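Local coordinates for protein putative HTH-type transcriptional regulator YwnA (Bacillus subtilis subsp. subtilis, PDB 1XD7) that probably binds DNA through a winged helix-turn-helix domain and regulates transcription, as a member of the Rrf2 family, at residues E27-A30 with D31-T35; V38-R41 with R42-L46; K101-Q104 with N105-E109; K125-K128 with D129-N132. One frame throughout, in Å; residues are numbered along the deposited sequence.

How the contacts relate
All four contacts are local, each within or at an end of one helix, and follow one another along the chain. Contacts 1 and 2 lie on helices 26-33 and 37-49, the two helices of the predicted helix-turn-helix; their centres are about 12 Å apart, and they touch where I29 and A30 meet V40. Contact 3 stands far off on the long helix 98-122, its centre about 43 Å from that of contact 1. Contact 4, on helix 127-130, returns to the body of the chain, its centre about 20 Å from that of contact 1. A compact, probably DNA-binding body thus carries a long arm that reaches the second subunit; contacts 1 and 4 touch it too.

Contact 1. Residues E27-A30 with D31-T35; sequences EIIA and DSVNT
A30 and T35 form a Schellman motif that ends helix 26-33, the first helix of the predicted helix-turn-helix. N34 takes a positive phi of 58°, and the chain folds back so that T35 N donates to A30 O at 2.8 Å, while N34 N reaches D31 O at 2.7 Å. Before this turn the helix is regular, with D31 N bonded to E27 O and V33 N to I29 O. I28 O is gripped twice. S32 N approaches it nearly along the C=O axis at 2.6 Å, and S32 OG, also 2.6 Å from I28 O, comes from above the carbonyl plane, 48° out of it. OG can do this because it lies beside its own backbone N, opposite the carbonyl carbon (chi1 -49°), which turns the hydroxyl back toward the preceding turn. With an alanine here, I28 O would probably keep the backbone N-H but lose the hydroxyl as its second donor. On another side of the helix, I29 CG2 and V33 CG2 lie alongside each other at 3.8 Å. I29 and A30 continue this packing onto V40 of helix 37-49, and V33 rests on L17 of helix 7-19. Chemically, then, the turn at the helix end is made by main-chain N-H groups, and the serine hydroxyl adds a hold one turn earlier.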
ATOM      1  N   GLU A  27      24.575  10.423 -12.634  1.00 49.25           N
ATOM      2  CA  GLU A  27      25.389   9.225 -12.480  1.00 48.42           C
ATOM      3  C   GLU A  27      25.827   9.078 -11.031  1.00 46.76           C
ATOM      4  O   GLU A  27      25.556   8.063 -10.385  1.00 45.22           O
ATOM      5  CB  GLU A  27      26.619   9.297 -13.392  1.00 51.75           C
ATOM      6  CG  GLU A  27      26.730  10.582 -14.226  1.00 55.28           C
ATOM      7  CD  GLU A  27      27.970  11.430 -13.885  1.00 57.11           C
ATOM      8  OE1 GLU A  27      28.213  12.459 -14.573  1.00 54.85           O
ATOM      9  OE2 GLU A  27      28.691  11.067 -12.925  1.00 56.85           O
ATOM     10  N   ILE A  28      26.493  10.110 -10.523  1.00 46.74           N
ATOM     11  CA  ILE A  28      26.987  10.107  -9.151  1.00 45.61           C
ATOM     12  C   ILE A  28      25.873   9.767  -8.189  1.00 45.26           C
ATOM     13  O   ILE A  28      26.065   9.000  -7.244  1.00 44.07           O
ATOM     14  CB  ILE A  28      27.572  11.476  -8.774  1.00 46.82           C
ATOM     15  CG1 ILE A  28      28.660  11.848  -9.780  1.00 46.11           C
ATOM     16  CG2 ILE A  28      28.165  11.428  -7.370  1.00 47.76           C
ATOM     17  CD1 ILE A  28      29.211  13.234  -9.608  1.00 48.85           C
ATOM     18  N   ILE A  29      24.696  10.326  -8.450  1.00 44.65           N
ATOM     19  CA  ILE A  29      23.550  10.078  -7.593  1.00 43.42           C
ATOM     20  C   ILE A  29      23.191   8.612  -7.598  1.00 44.61           C
ATOM     21  O   ILE A  29      22.988   8.005  -6.549  1.00 44.92           O
ATOM     22  CB  ILE A  29      22.374  10.931  -8.041  1.00 44.68           C
ATOM     23  CG1 ILE A  29      22.786  12.404  -7.938  1.00 43.23           C
ATOM     24  CG2 ILE A  29      21.147  10.628  -7.194  1.00 42.57           C
ATOM     25  CD1 ILE A  29      21.733  13.398  -8.316  1.00 44.30           C
ATOM     26  N   ALA A  30      23.127   8.026  -8.782  1.00 46.69           N
ATOM     27  CA  ALA A  30      22.820   6.610  -8.867  1.00 48.64           C
ATOM     28  C   ALA A  30      23.899   5.846  -8.092  1.00 49.32           C
ATOM     29  O   ALA A  30      23.600   4.924  -7.333  1.00 48.90           O
ATOM     30  CB  ALA A  30      22.783   6.167 -10.330  1.00 50.86           C
ATOM     31  N   ASP A  31      25.155   6.238  -8.276  1.00 50.64           N
ATOM     32  CA  ASP A  31      26.251   5.588  -7.555  1.00 52.93           C
ATOM     33  C   ASP A  31      25.991   5.729  -6.075  1.00 52.17           C
ATOM     34  O   ASP A  31      25.857   4.746  -5.353  1.00 51.44           O
ATOM     35  CB  ASP A  31      27.585   6.258  -7.851  1.00 54.47           C
ATOM     36  CG  ASP A  31      27.915   6.262  -9.312  1.00 58.49           C
ATOM     37  OD1 ASP A  31      28.047   5.163  -9.892  1.00 60.51           O
ATOM     38  OD2 ASP A  31      28.044   7.366  -9.885  1.00 61.83           O
ATOM     39  N   SER A  32      25.928   6.980  -5.635  1.00 52.25           N
ATOM     40  CA  SER A  32      25.689   7.294  -4.236  1.00 52.82           C
ATOM     41  C   SER A  32      24.452   6.594  -3.711  1.00 51.45           C
ATOM     42  O   SER A  32      24.443   6.084  -2.594  1.00 50.90           O
ATOM     43  CB  SER A  32      25.523   8.795  -4.062  1.00 54.43           C
ATOM     44  OG  SER A  32      26.577   9.484  -4.707  1.00 59.64           O
ATOM     45  N   VAL A  33      23.406   6.569  -4.521  1.00 49.77           N
ATOM     46  CA  VAL A  33      22.174   5.925  -4.094  1.00 52.10           C
ATOM     47  C   VAL A  33      22.246   4.431  -4.314  1.00 51.47           C
ATOM     48  O   VAL A  33      21.411   3.680  -3.822  1.00 51.43           O
ATOM     49  CB  VAL A  33      20.961   6.478  -4.862  1.00 51.65           C
ATOM     50  CG1 VAL A  33      19.722   5.737  -4.467  1.00 53.34           C
ATOM     51  CG2 VAL A  33      20.798   7.945  -4.567  1.00 53.36           C
ATOM     52  N   ASN A  34      23.260   4.003  -5.054  1.00 52.56           N
ATOM     53  CA  ASN A  34      23.441   2.590  -5.364  1.00 53.32           C
ATOM     54  C   ASN A  34      22.218   2.027  -6.079  1.00 52.52           C
ATOM     55  O   ASN A  34      21.613   1.045  -5.643  1.00 51.31           O
ATOM     56  CB  ASN A  34      23.715   1.776  -4.099  1.00 54.90           C
ATOM     57  CG  ASN A  34      24.259   0.385  -4.412  1.00 57.57           C
ATOM     58  OD1 ASN A  34      24.559  -0.395  -3.507  1.00 57.16           O
ATOM     59  ND2 ASN A  34      24.392   0.073  -5.704  1.00 57.40           N
ATOM     60  N   THR A  35      21.870   2.671  -7.186  1.00 52.15           N
ATOM     61  CA  THR A  35      20.744   2.271  -8.009  1.00 51.48           C
ATOM     62  C   THR A  35      21.102   2.568  -9.453  1.00 51.87           C
ATOM     63  O   THR A  35      22.029   3.330  -9.737  1.00 52.19           O
ATOM     64  CB  THR A  35      19.468   3.059  -7.629  1.00 51.67           C
ATOM     65  OG1 THR A  35      19.006   2.614  -6.351  1.00 51.95           O
ATOM     66  CG2 THR A  35      18.367   2.850  -8.657  1.00 48.93           C
TER

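Contact 2. Residues V38-R41 with R42-L46; sequences VVVR and RMISL. With SO4 (sulfate ion), chain B.
S45 grips R41 O with both its hydroxyl and its backbone N-H in helix 37-49, the second helix of the predicted helix-turn-helix and, by its place in that motif, probably the recognition helix. S45 OG donates to R41 O at 2.6 Å, tilted 33° from the carbonyl plane, and S45 N donates to the same oxygen at 2.8 Å. The hydroxyl sits at an almost eclipsed chi1 of -13°, perhaps the price of reaching that carbonyl. At the other end of R41, NH2 bonds to sulfate O1 at 2.6 Å, the oxygen lying at the guanidinium edge, near its plane. S26 OG and G61 N also hold this ion, which probably came from the crystallisation liquor; a site of this kind is consistent with a place for a DNA phosphate. Along the backbone, R42 N, M43 N and I44 N bond to V38 O, V39 O and V40 O. Outward from these, V40 CG1 lies alongside I44 CD1 at 3.7 Å, and V39 and M43 lie side by side, CG1 of V39 nearest CG of M43. V40, M43 and I44 all press on I14 of helix 7-19. L46 CD2 lies 3.7 Å above the plane of the R42 guanidinium, over its centre.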
ATOM      1  N   VAL A  38      19.332   4.892 -14.932  1.00 46.18           N
ATOM      2  CA  VAL A  38      18.262   5.176 -15.891  1.00 45.65           C
ATOM      3  C   VAL A  38      17.073   5.513 -15.000  1.00 42.78           C
ATOM      4  O   VAL A  38      16.351   6.490 -15.220  1.00 42.28           O
ATOM      5  CB  VAL A  38      17.938   3.950 -16.770  1.00 46.41           C
ATOM      6  CG1 VAL A  38      19.071   3.699 -17.749  1.00 47.09           C
ATOM      7  CG2 VAL A  38      17.739   2.737 -15.900  1.00 47.70           C
ATOM      8  N   VAL A  39      16.917   4.694 -13.971  1.00 40.81           N
ATOM      9  CA  VAL A  39      15.884   4.858 -12.967  1.00 41.68           C
ATOM     10  C   VAL A  39      15.994   6.273 -12.425  1.00 42.45           C
ATOM     11  O   VAL A  39      15.025   7.042 -12.427  1.00 43.14           O
ATOM     12  CB  VAL A  39      16.118   3.886 -11.811  1.00 42.34           C
ATOM     13  CG1 VAL A  39      15.116   4.132 -10.720  1.00 44.66           C
ATOM     14  CG2 VAL A  39      16.031   2.455 -12.314  1.00 41.40           C
ATOM     15  N   VAL A  40      17.202   6.610 -11.985  1.00 41.79           N
ATOM     16  CA  VAL A  40      17.490   7.916 -11.430  1.00 39.64           C
ATOM     17  C   VAL A  40      17.104   9.043 -12.390  1.00 41.89           C
ATOM     18  O   VAL A  40      16.401   9.993 -12.013  1.00 41.65           O
ATOM     19  CB  VAL A  40      18.993   8.019 -11.065  1.00 38.59           C
ATOM     20  CG1 VAL A  40      19.306   9.397 -10.538  1.00 37.35           C
ATOM     21  CG2 VAL A  40      19.350   6.961 -10.028  1.00 34.13           C
ATOM     22  N   ARG A  41      17.546   8.953 -13.633  1.00 41.82           N
ATOM     23  CA  ARG A  41      17.211  10.014 -14.565  1.00 43.85           C
ATOM     24  C   ARG A  41      15.699  10.070 -14.740  1.00 44.04           C
ATOM     25  O   ARG A  41      15.113  11.151 -14.770  1.00 43.61           O
ATOM     26  CB  ARG A  41      17.889   9.781 -15.909  1.00 46.58           C
ATOM     27  CG  ARG A  41      19.347   9.398 -15.798  1.00 49.82           C
ATOM     28  CD  ARG A  41      20.029   9.410 -17.157  1.00 51.76           C
ATOM     29  NE  ARG A  41      20.468  10.756 -17.485  1.00 53.29           N
ATOM     30  CZ  ARG A  41      21.655  11.248 -17.148  1.00 54.54           C
ATOM     31  NH1 ARG A  41      22.525  10.496 -16.487  1.00 55.60           N
ATOM     32  NH2 ARG A  41      21.964  12.496 -17.455  1.00 56.29           N
ATOM     33  N   ARG A  42      15.072   8.900 -14.850  1.00 44.53           N
ATOM     34  CA  ARG A  42      13.616   8.811 -15.005  1.00 44.72           C
ATOM     35  C   ARG A  42      12.944   9.510 -13.821  1.00 43.15           C
ATOM     36  O   ARG A  42      12.142  10.433 -13.989  1.00 41.62           O
ATOM     37  CB  ARG A  42      13.187   7.338 -15.071  1.00 45.56           C
ATOM     38  CG  ARG A  42      11.669   7.087 -15.073  1.00 47.10           C
ATOM     39  CD  ARG A  42      10.950   7.819 -16.199  1.00 47.29           C
ATOM     40  NE  ARG A  42       9.517   7.528 -16.225  1.00 45.29           N
ATOM     41  CZ  ARG A  42       8.656   8.118 -17.046  1.00 44.01           C
ATOM     42  NH1 ARG A  42       9.077   9.030 -17.911  1.00 44.43           N
ATOM     43  NH2 ARG A  42       7.368   7.805 -16.997  1.00 44.38           N
ATOM     44  N   MET A  43      13.281   9.059 -12.623  1.00 41.90           N
ATOM     45  CA  MET A  43      12.752   9.663 -11.420  1.00 40.50           C
ATOM     46  C   MET A  43      12.962  11.171 -11.486  1.00 40.28           C
ATOM     47  O   MET A  43      12.067  11.948 -11.146  1.00 43.53           O
ATOM     48  CB  MET A  43      13.472   9.104 -10.205  1.00 39.18           C
ATOM     49  CG  MET A  43      13.224   7.652 -10.016  1.00 37.23           C
ATOM     50  SD  MET A  43      11.476   7.386  -9.755  1.00 36.30           S
ATOM     51  CE  MET A  43      11.578   6.062  -8.751  1.00 34.95           C
ATOM     52  N   ILE A  44      14.128  11.590 -11.957  1.00 39.66           N
ATOM     53  CA  ILE A  44      14.409  13.015 -12.039  1.00 40.08           C
ATOM     54  C   ILE A  44      13.619  13.788 -13.093  1.00 41.32           C
ATOM     55  O   ILE A  44      13.402  14.993 -12.936  1.00 42.50           O
ATOM     56  CB  ILE A  44      15.917  13.265 -12.217  1.00 38.95           C
ATOM     57  CG1 ILE A  44      16.654  12.832 -10.949  1.00 39.27           C
ATOM     58  CG2 ILE A  44      16.184  14.744 -12.464  1.00 37.42           C
ATOM     59  CD1 ILE A  44      18.174  12.909 -11.049  1.00 40.00           C
ATOM     60  N   SER A  45      13.186  13.127 -14.162  1.00 43.17           N
ATOM     61  CA  SER A  45      12.390  13.825 -15.180  1.00 44.33           C
ATOM     62  C   SER A  45      10.995  14.011 -14.594  1.00 43.85           C
ATOM     63  O   SER A  45      10.355  15.043 -14.780  1.00 44.95           O
ATOM     64  CB  SER A  45      12.285  13.000 -16.455  1.00 45.39           C
ATOM     65  OG  SER A  45      13.214  11.932 -16.427  1.00 47.54           O
ATOM     66  N   LEU A  46      10.534  12.996 -13.878  1.00 42.74           N
ATOM     67  CA  LEU A  46       9.226  13.053 -13.259  1.00 43.25           C
ATOM     68  C   LEU A  46       9.206  14.178 -12.232  1.00 45.13           C
ATOM     69  O   LEU A  46       8.343  15.060 -12.275  1.00 45.41           O
ATOM     70  CB  LEU A  46       8.918  11.716 -12.598  1.00 40.25           C
ATOM     71  CG  LEU A  46       8.866  10.571 -13.611  1.00 40.20           C
ATOM     72  CD1 LEU A  46       8.760   9.243 -12.890  1.00 37.87           C
ATOM     73  CD2 LEU A  46       7.691  10.782 -14.557  1.00 36.24           C
TER
HETATM   74  S   SO4 B 190      22.909  15.146 -15.397  1.00 59.33           S
HETATM   75  O1  SO4 B 190      23.569  14.299 -16.398  1.00 60.55           O
HETATM   76  O2  SO4 B 190      23.500  14.880 -14.074  1.00 60.31           O
HETATM   77  O3  SO4 B 190      23.073  16.562 -15.773  1.00 58.57           O
HETATM   78  O4  SO4 B 190      21.470  14.840 -15.347  1.00 62.25           O

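Contact 3. Residues K101-Q104 with N105-E109; sequences KKIQ and NALDE
Q104 and D108, one turn apart on helix 98-122, meet through both backbone and side chains, and three kinds of contact join this part of the helix. The first is the backbone ladder: D108 N donates almost straight to Q104 O at 2.6 Å, and A106 N donates to K102 O at 3.1 Å, in the carbonyl plane. L107 N to I103 O and N105 N to K101 O continue it, though both carbonyl oxygens are less surely placed.

The second is between polar side chains. Those of Q104 and D108 cross at a slant, amide and carboxylate planes 78° apart. The amide is probably turned over in the model, so the 2.8 Å from the modelled Q104 OE1 to D108 OD1 leaves a bond undecided; reversed, the amide might offer an N-H to that carboxylate. Q104 gets there by placing CG opposite its own backbone N (chi1 178°) and then bending at chi2 (58°). With an alanine in its place, D108 would probably lose the amide beside its carboxylate, and the packing on H13 of the second subunit is likely to weaken.

The third kind is apolar: I103 CG2 and L107 CD2 run side by side at 3.3 Å, tighter than usual, and the position of CD2 is doubtful.

This helix reaches across to the second subunit, where I103 packs on S16, L107 on I12, both of that subunit's helix 7-19, and A106 on V130 of its helix 127-130.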
ATOM      1  N   LYS A 101     -20.852  -7.694  -7.111  1.00 44.85           N
ATOM      2  CA  LYS A 101     -20.632  -6.318  -7.496  1.00 44.63           C
ATOM      3  C   LYS A 101     -20.954  -5.380  -6.356  1.00 45.11           C
ATOM      4  O   LYS A 101     -20.193  -4.449  -6.077  1.00 46.07           O
ATOM      5  CB  LYS A 101     -21.491  -5.940  -8.699  1.00 43.94           C
ATOM      6  CG  LYS A 101     -21.023  -6.488 -10.033  1.00 44.91           C
ATOM      7  CD  LYS A 101     -21.897  -5.908 -11.148  1.00 44.28           C
ATOM      8  CE  LYS A 101     -21.321  -6.124 -12.534  1.00 44.06           C
ATOM      9  NZ  LYS A 101     -21.773  -5.015 -13.451  1.00 42.94           N
ATOM     10  N   LYS A 102     -22.087  -5.606  -5.701  1.00 45.88           N
ATOM     11  CA  LYS A 102     -22.476  -4.739  -4.594  1.00 47.03           C
ATOM     12  C   LYS A 102     -21.300  -4.621  -3.646  1.00 47.44           C
ATOM     13  O   LYS A 102     -20.749  -3.539  -3.446  1.00 48.17           O
ATOM     14  CB  LYS A 102     -23.679  -5.309  -3.834  1.00 47.68           C
ATOM     15  CG  LYS A 102     -25.047  -4.996  -4.438  1.00 47.75           C
ATOM     16  CD  LYS A 102     -25.325  -3.505  -4.459  1.00 48.32           C
ATOM     17  CE  LYS A 102     -26.734  -3.207  -4.966  1.00 49.43           C
ATOM     18  NZ  LYS A 102     -26.881  -1.784  -5.397  1.00 49.03           N
ATOM     19  N   ILE A 103     -20.929  -5.760  -3.074  1.00 47.81           N
ATOM     20  CA  ILE A 103     -19.822  -5.843  -2.144  1.00 49.30           C
ATOM     21  C   ILE A 103     -18.622  -5.121  -2.737  1.00 49.70           C
ATOM     22  O   ILE A 103     -17.919  -4.385  -2.045  1.00 48.83           O
ATOM     23  CB  ILE A 103     -19.457  -7.315  -1.870  1.00 50.05           C
ATOM     24  CG1 ILE A 103     -20.602  -7.993  -1.120  1.00 50.18           C
ATOM     25  CG2 ILE A 103     -18.175  -7.397  -1.057  1.00 51.50           C
ATOM     26  CD1 ILE A 103     -20.430  -9.482  -0.930  1.00 52.19           C
ATOM     27  N   GLN A 104     -18.405  -5.320  -4.031  1.00 50.37           N
ATOM     28  CA  GLN A 104     -17.285  -4.680  -4.686  1.00 51.77           C
ATOM     29  C   GLN A 104     -17.321  -3.210  -4.347  1.00 51.72           C
ATOM     30  O   GLN A 104     -16.341  -2.650  -3.870  1.00 51.85           O
ATOM     31  CB  GLN A 104     -17.360  -4.859  -6.198  1.00 52.77           C
ATOM     32  CG  GLN A 104     -16.232  -4.161  -6.927  1.00 55.14           C
ATOM     33  CD  GLN A 104     -14.855  -4.644  -6.477  1.00 58.68           C
ATOM     34  OE1 GLN A 104     -13.835  -4.019  -6.791  1.00 60.50           O
ATOM     35  NE2 GLN A 104     -14.816  -5.761  -5.747  1.00 56.34           N
ATOM     36  N   ASN A 105     -18.466  -2.591  -4.584  1.00 51.21           N
ATOM     37  CA  ASN A 105     -18.609  -1.181  -4.294  1.00 51.05           C
ATOM     38  C   ASN A 105     -18.284  -0.862  -2.856  1.00 49.46           C
ATOM     39  O   ASN A 105     -17.631   0.135  -2.583  1.00 49.30           O
ATOM     40  CB  ASN A 105     -20.018  -0.710  -4.616  1.00 53.21           C
ATOM     41  CG  ASN A 105     -20.272  -0.670  -6.094  1.00 54.61           C
ATOM     42  OD1 ASN A 105     -19.431  -0.198  -6.855  1.00 56.25           O
ATOM     43  ND2 ASN A 105     -21.433  -1.155  -6.517  1.00 55.36           N
ATOM     44  N   ALA A 106     -18.745  -1.691  -1.930  1.00 47.71           N
ATOM     45  CA  ALA A 106     -18.439  -1.428  -0.537  1.00 48.77           C
ATOM     46  C   ALA A 106     -16.925  -1.378  -0.469  1.00 50.23           C
ATOM     47  O   ALA A 106     -16.329  -0.371  -0.101  1.00 51.54           O
ATOM     48  CB  ALA A 106     -18.967  -2.535   0.340  1.00 47.58           C
ATOM     49  N   LEU A 107     -16.300  -2.468  -0.866  1.00 49.83           N
ATOM     50  CA  LEU A 107     -14.866  -2.531  -0.847  1.00 51.19           C
ATOM     51  C   LEU A 107     -14.227  -1.316  -1.485  1.00 53.38           C
ATOM     52  O   LEU A 107     -13.380  -0.657  -0.876  1.00 55.51           O
ATOM     53  CB  LEU A 107     -14.406  -3.791  -1.552  1.00 50.48           C
ATOM     54  CG  LEU A 107     -14.476  -4.993  -0.625  1.00 50.88           C
ATOM     55  CD1 LEU A 107     -13.564  -4.763   0.556  1.00 51.56           C
ATOM     56  CD2 LEU A 107     -15.887  -5.187  -0.144  1.00 54.45           C
ATOM     57  N   ASP A 108     -14.629  -1.021  -2.711  1.00 53.45           N
ATOM     58  CA  ASP A 108     -14.076   0.108  -3.444  1.00 54.78           C
ATOM     59  C   ASP A 108     -13.927   1.368  -2.606  1.00 56.27           C
ATOM     60  O   ASP A 108     -12.869   2.002  -2.590  1.00 56.38           O
ATOM     61  CB  ASP A 108     -14.950   0.426  -4.660  1.00 55.08           C
ATOM     62  CG  ASP A 108     -14.520  -0.325  -5.903  1.00 54.99           C
ATOM     63  OD1 ASP A 108     -13.996  -1.442  -5.760  1.00 53.84           O
ATOM     64  OD2 ASP A 108     -14.717   0.198  -7.022  1.00 55.60           O
ATOM     65  N   GLU A 109     -14.987   1.735  -1.904  1.00 57.04           N
ATOM     66  CA  GLU A 109     -14.938   2.946  -1.122  1.00 59.59           C
ATOM     67  C   GLU A 109     -14.030   2.826   0.101  1.00 60.10           C
ATOM     68  O   GLU A 109     -13.305   3.771   0.432  1.00 59.27           O
ATOM     69  CB  GLU A 109     -16.363   3.363  -0.736  1.00 61.15           C
ATOM     70  CG  GLU A 109     -17.126   2.300  -0.003  1.00 64.05           C
ATOM     71  CD  GLU A 109     -16.565   2.083   1.384  1.00 66.05           C
ATOM     72  OE1 GLU A 109     -16.662   0.951   1.910  1.00 68.92           O
ATOM     73  OE2 GLU A 109     -16.023   3.057   1.950  1.00 65.97           O
TER

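Contact 4. Residues K125-K128 with D129-N132; sequences KSLK and DVMN
D129 and S126 lock together at the start of helix 127-130. D129 N donates to S126 OG at 2.7 Å with an N-H...O angle of 159°, the bond by which S126 caps the helix. The hydroxyl in turn donates to D129 OD2, at 2.4 Å, so short that its exact length is doubtful. S126 OG stands between its backbone N and carbonyl carbon (chi1 72°), a position that turns it back toward the first helical turn. S126, a buried residue, thus has its hydroxyl engaged twice by D129, through N and through OD2.

K128 sets its CB against the D129 backbone N, 3.0 Å away; from there its extended chain leads away to A69, while its backbone bonds to P68.

L127 carries the apolar half of the contact. Its CD2 and CD1 meet the terminal methyl of M131, CD2 at 3.4 Å from CE and CD1 at 3.6 Å. The first is tighter than usual for carbons. M131 runs straight as far as SD and then bends at chi3 (-66°), which brings CE in against the leucine. V130 CG2, less surely placed, also meets L127 CD2, the two side chains crossing at about a right angle. Both L127 and M131 also press on S16 and S19 of helix 7-19.

On another side, V130 packs on A106 of the second subunit. This is a classic N-cap: a serine opens a helix of barely one turn, which lies on the body of the winged-helix domain at the end of the modelled chain.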
ATOM      1  N   LYS A 125       4.420  14.730   6.720  1.00 45.90           N
ATOM      2  CA  LYS A 125       5.869  14.842   6.737  1.00 44.76           C
ATOM      3  C   LYS A 125       6.357  15.721   5.601  1.00 44.42           C
ATOM      4  O   LYS A 125       5.624  15.993   4.653  1.00 46.40           O
ATOM      5  CB  LYS A 125       6.510  13.468   6.610  1.00 44.77           C
ATOM      6  CG  LYS A 125       5.839  12.409   7.444  1.00 46.90           C
ATOM      7  CD  LYS A 125       5.736  12.831   8.887  1.00 48.25           C
ATOM      8  CE  LYS A 125       4.969  11.787   9.669  1.00 48.78           C
ATOM      9  NZ  LYS A 125       5.577  10.443   9.481  1.00 49.59           N
ATOM     10  N   SER A 126       7.601  16.169   5.719  1.00 42.57           N
ATOM     11  CA  SER A 126       8.236  17.015   4.718  1.00 41.80           C
ATOM     12  C   SER A 126       9.583  16.391   4.373  1.00 39.35           C
ATOM     13  O   SER A 126      10.040  15.467   5.037  1.00 39.17           O
ATOM     14  CB  SER A 126       8.487  18.414   5.279  1.00 43.52           C
ATOM     15  OG  SER A 126       9.544  18.395   6.229  1.00 44.67           O
ATOM     16  N   LEU A 127      10.217  16.895   3.333  1.00 37.87           N
ATOM     17  CA  LEU A 127      11.516  16.379   2.955  1.00 39.72           C
ATOM     18  C   LEU A 127      12.443  16.678   4.143  1.00 41.53           C
ATOM     19  O   LEU A 127      13.198  15.815   4.596  1.00 40.41           O
ATOM     20  CB  LEU A 127      12.021  17.109   1.714  1.00 37.57           C
ATOM     21  CG  LEU A 127      13.092  16.385   0.889  1.00 38.92           C
ATOM     22  CD1 LEU A 127      13.926  17.420   0.161  1.00 33.77           C
ATOM     23  CD2 LEU A 127      13.958  15.497   1.771  1.00 36.95           C
ATOM     24  N   LYS A 128      12.352  17.907   4.646  1.00 41.77           N
ATOM     25  CA  LYS A 128      13.161  18.328   5.779  1.00 44.07           C
ATOM     26  C   LYS A 128      12.949  17.370   6.921  1.00 43.09           C
ATOM     27  O   LYS A 128      13.894  16.913   7.561  1.00 43.30           O
ATOM     28  CB  LYS A 128      12.778  19.732   6.229  1.00 46.68           C
ATOM     29  CG  LYS A 128      13.566  20.202   7.449  1.00 52.52           C
ATOM     30  CD  LYS A 128      13.398  21.702   7.692  1.00 54.10           C
ATOM     31  CE  LYS A 128      14.251  22.190   8.863  1.00 54.87           C
ATOM     32  NZ  LYS A 128      14.151  23.677   9.020  1.00 54.57           N
ATOM     33  N   ASP A 129      11.690  17.062   7.168  1.00 43.34           N
ATOM     34  CA  ASP A 129      11.350  16.149   8.225  1.00 42.49           C
ATOM     35  C   ASP A 129      12.152  14.873   8.176  1.00 42.47           C
ATOM     36  O   ASP A 129      12.484  14.320   9.221  1.00 42.45           O
ATOM     37  CB  ASP A 129       9.869  15.824   8.167  1.00 44.53           C
ATOM     38  CG  ASP A 129       9.053  16.782   8.970  1.00 46.22           C
ATOM     39  OD1 ASP A 129       8.700  16.433  10.110  1.00 47.65           O
ATOM     40  OD2 ASP A 129       8.783  17.894   8.478  1.00 48.23           O
ATOM     41  N   VAL A 130      12.468  14.370   6.988  1.00 41.52           N
ATOM     42  CA  VAL A 130      13.246  13.140   6.979  1.00 42.33           C
ATOM     43  C   VAL A 130      14.734  13.447   7.105  1.00 41.25           C
ATOM     44  O   VAL A 130      15.468  12.700   7.744  1.00 41.45           O
ATOM     45  CB  VAL A 130      12.982  12.292   5.719  1.00 42.37           C
ATOM     46  CG1 VAL A 130      11.509  11.967   5.633  1.00 44.71           C
ATOM     47  CG2 VAL A 130      13.432  13.023   4.491  1.00 44.25           C
ATOM     48  N   MET A 131      15.177  14.550   6.513  1.00 39.69           N
ATOM     49  CA  MET A 131      16.587  14.930   6.597  1.00 41.66           C
ATOM     50  C   MET A 131      16.965  15.483   7.984  1.00 44.89           C
ATOM     51  O   MET A 131      16.764  16.665   8.274  1.00 45.70           O
ATOM     52  CB  MET A 131      16.920  15.966   5.519  1.00 37.71           C
ATOM     53  CG  MET A 131      16.976  15.374   4.142  1.00 32.88           C
ATOM     54  SD  MET A 131      17.533  16.496   2.918  1.00 33.30           S
ATOM     55  CE  MET A 131      16.301  17.641   2.898  1.00 34.16           C
ATOM     56  N   ASN A 132      17.487  14.620   8.848  1.00 48.19           N
ATOM     57  CA  ASN A 132      17.895  15.036  10.189  1.00 51.23           C
ATOM     58  C   ASN A 132      18.835  14.001  10.801  1.00 51.95           C
ATOM     59  O   ASN A 132      18.528  13.514  11.917  1.00 50.96           O
ATOM     60  CB  ASN A 132      16.672  15.207  11.091  1.00 54.16           C
ATOM     61  CG  ASN A 132      15.483  15.767  10.351  1.00 56.60           C
ATOM     62  OD1 ASN A 132      14.879  15.076   9.537  1.00 58.98           O
ATOM     63  ND2 ASN A 132      15.149  17.028  10.608  1.00 57.79           N
TER